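Local structure of myosin-2 (Saccharomyces cerevisiae, 6IXO) at residues Y53-L58 with R109-F114. The protein carries organelles and other cargo along polarized actin cables as a class V myosin motor, gripping cargo receptors through the globular tail domain described here. Numbering follows the deposited sequence.
Sequences YPARIL and RELYSF
Glu110 sets its carboxylate at the edge of the Arg56 guanidinium, the two planes turned 43° apart. Arg56 NE gives a nearly straight hydrogen bond of 2.8 Å to Glu110 OE2, leaving within the guanidinium plane but arriving from above the carboxylate plane, and the pair forms a salt bridge. A water spans the second side, accepting from Arg56 NH1 at 3.1 Å and donating to Glu110 OE1, so both carboxylate oxygens are engaged. The bend at chi2 of Glu110 (82°) brings the carboxylate to Arg56 NE and leaves Glu110 CB and CG against Ala55 CB, each at 3.7 Å. A leucine in place of Arg56 would probably leave OE2 of the buried Glu110 without its charged mate and the bridging water without one anchor. Away from the salt bridge the contact is apolar: Ala55 CB meets Leu111 CG at 3.9 Å, and Leu58 CD1 meets Leu111 CD1 at the same separation. The small Ala55 lies where the backbones come nearest, Ala55 CA 5.7 Å from Leu111 CA. The axes of 53-58 and 109-114 approach to 9.0 Å and cross at -30°; their parent helices, 53-67 and 97-124, run in the same general direction in the alpha-helical cargo-binding tail, with helix 71-90 covering Leu58 and Leu111 and helix 134-180 also reaching Leu111.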
loop_
_atom_site.group_PDB
_atom_site.type_symbol
_atom_site.label_atom_id
_atom_site.label_comp_id
_atom_site.label_asym_id
_atom_site.label_seq_id
_atom_site.Cartn_x
_atom_site.Cartn_y
_atom_site.Cartn_z
ATOM N N TYR A 53 -15.485 -11.947 0.834
ATOM C CA TYR A 53 -16.236 -13.135 1.281
ATOM C C TYR A 53 -15.706 -13.659 2.647
ATOM O O TYR A 53 -16.519 -14.110 3.482
ATOM C CB TYR A 53 -16.241 -14.250 0.199
ATOM C CG TYR A 53 -14.909 -14.931 -0.008
ATOM C CD1 TYR A 53 -14.535 -16.021 0.784
ATOM C CD2 TYR A 53 -14.002 -14.482 -0.993
ATOM C CE1 TYR A 53 -13.311 -16.639 0.622
ATOM C CE2 TYR A 53 -12.772 -15.108 -1.167
ATOM C CZ TYR A 53 -12.425 -16.180 -0.355
ATOM O OH TYR A 53 -11.189 -16.811 -0.497
ATOM N N PRO A 54 -14.391 -13.563 2.935
ATOM C CA PRO A 54 -13.977 -14.022 4.268
ATOM C C PRO A 54 -14.524 -13.149 5.373
ATOM O O PRO A 54 -15.045 -13.696 6.352
ATOM C CB PRO A 54 -12.436 -13.921 4.224
ATOM C CG PRO A 54 -12.120 -14.020 2.783
ATOM C CD PRO A 54 -13.178 -13.202 2.127
ATOM N N ALA A 55 -14.435 -11.833 5.219
ATOM C CA ALA A 55 -15.003 -10.964 6.248
ATOM C C ALA A 55 -16.506 -11.227 6.466
ATOM O O ALA A 55 -16.939 -11.271 7.610
ATOM C CB ALA A 55 -14.807 -9.507 5.898
ATOM N N ARG A 56 -17.279 -11.404 5.390
ATOM C CA ARG A 56 -18.731 -11.551 5.557
ATOM C C ARG A 56 -19.006 -12.843 6.287
ATOM O O ARG A 56 -19.878 -12.909 7.152
ATOM C CB ARG A 56 -19.474 -11.537 4.199
ATOM C CG ARG A 56 -19.272 -10.277 3.369
ATOM C CD ARG A 56 -20.263 -9.198 3.710
ATOM N NE ARG A 56 -20.037 -7.932 2.999
ATOM C CZ ARG A 56 -20.557 -7.618 1.812
ATOM N NH1 ARG A 56 -20.288 -6.431 1.258
ATOM N NH2 ARG A 56 -21.336 -8.478 1.172
ATOM N N ILE A 57 -18.268 -13.894 5.948
ATOM C CA ILE A 57 -18.460 -15.158 6.671
ATOM C C ILE A 57 -18.138 -15.022 8.175
ATOM O O ILE A 57 -18.900 -15.476 9.032
ATOM C CB ILE A 57 -17.614 -16.261 6.037
ATOM C CG1 ILE A 57 -18.217 -16.593 4.678
ATOM C CG2 ILE A 57 -17.592 -17.491 6.935
ATOM C CD1 ILE A 57 -17.360 -17.523 3.801
ATOM N N LEU A 58 -17.008 -14.391 8.487
ATOM C CA LEU A 58 -16.608 -14.140 9.867
ATOM C C LEU A 58 -17.661 -13.344 10.620
ATOM O O LEU A 58 -17.952 -13.627 11.777
ATOM C CB LEU A 58 -15.275 -13.372 9.903
ATOM C CG LEU A 58 -14.052 -14.133 9.389
ATOM C CD1 LEU A 58 -12.801 -13.206 9.355
ATOM C CD2 LEU A 58 -13.778 -15.345 10.242
ATOM N N ARG A 109 -10.791 -4.097 6.457
ATOM C CA ARG A 109 -11.635 -2.896 6.517
ATOM C C ARG A 109 -13.103 -3.285 6.708
ATOM O O ARG A 109 -13.870 -2.590 7.404
ATOM C CB ARG A 109 -11.500 -2.038 5.247
ATOM C CG ARG A 109 -12.289 -0.737 5.331
ATOM C CD ARG A 109 -11.772 0.131 6.488
ATOM N NE ARG A 109 -12.365 1.481 6.474
ATOM C CZ ARG A 109 -12.128 2.403 7.416
ATOM N NH1 ARG A 109 -11.328 2.109 8.467
ATOM N NH2 ARG A 109 -12.719 3.600 7.325
ATOM N N GLU A 110 -13.518 -4.372 6.065
ATOM C CA GLU A 110 -14.936 -4.755 6.190
ATOM C C GLU A 110 -15.219 -5.216 7.640
ATOM O O GLU A 110 -16.263 -4.938 8.208
ATOM C CB GLU A 110 -15.269 -5.878 5.198
ATOM C CG GLU A 110 -16.730 -6.357 5.237
ATOM C CD GLU A 110 -17.630 -5.433 4.431
ATOM O OE1 GLU A 110 -17.115 -4.436 3.871
ATOM O OE2 GLU A 110 -18.832 -5.730 4.342
ATOM N N LEU A 111 -14.264 -5.924 8.234
ATOM C CA LEU A 111 -14.395 -6.409 9.609
ATOM C C LEU A 111 -14.435 -5.242 10.584
ATOM O O LEU A 111 -15.247 -5.195 11.508
ATOM C CB LEU A 111 -13.226 -7.319 9.964
ATOM C CG LEU A 111 -13.254 -8.715 9.347
ATOM C CD1 LEU A 111 -11.900 -9.449 9.526
ATOM C CD2 LEU A 111 -14.435 -9.534 9.973
ATOM N N TYR A 112 -13.531 -4.294 10.386
ATOM C CA TYR A 112 -13.448 -3.171 11.302
ATOM C C TYR A 112 -14.734 -2.386 11.209
ATOM O O TYR A 112 -15.332 -1.996 12.212
ATOM C CB TYR A 112 -12.208 -2.299 10.978
ATOM C CG TYR A 112 -12.165 -1.031 11.814
ATOM C CD1 TYR A 112 -11.806 -1.077 13.164
ATOM C CD2 TYR A 112 -12.523 0.199 11.271
ATOM C CE1 TYR A 112 -11.810 0.078 13.955
ATOM C CE2 TYR A 112 -12.495 1.371 12.043
ATOM C CZ TYR A 112 -12.151 1.301 13.390
ATOM O OH TYR A 112 -12.111 2.457 14.156
ATOM N N SER A 113 -15.211 -2.215 9.983
ATOM C CA SER A 113 -16.423 -1.457 9.763
ATOM C C SER A 113 -17.616 -2.153 10.426
ATOM O O SER A 113 -18.520 -1.507 10.955
ATOM C CB SER A 113 -16.667 -1.263 8.255
ATOM O OG SER A 113 -15.525 -0.594 7.658
ATOM N N PHE A 114 -17.615 -3.475 10.386
ATOM C CA PHE A 114 -18.681 -4.192 11.069
ATOM C C PHE A 114 -18.648 -3.943 12.579
ATOM O O PHE A 114 -19.677 -3.767 13.205
ATOM C CB PHE A 114 -18.606 -5.697 10.823
ATOM C CG PHE A 114 -19.583 -6.446 11.695
ATOM C CD1 PHE A 114 -20.927 -6.334 11.451
ATOM C CD2 PHE A 114 -19.153 -7.151 12.809
ATOM C CE1 PHE A 114 -21.873 -6.961 12.289
ATOM C CE2 PHE A 114 -20.098 -7.788 13.652
ATOM C CZ PHE A 114 -21.440 -7.680 13.380
HETATM O O HOH W 1 -18.204 -4.103 1.296
#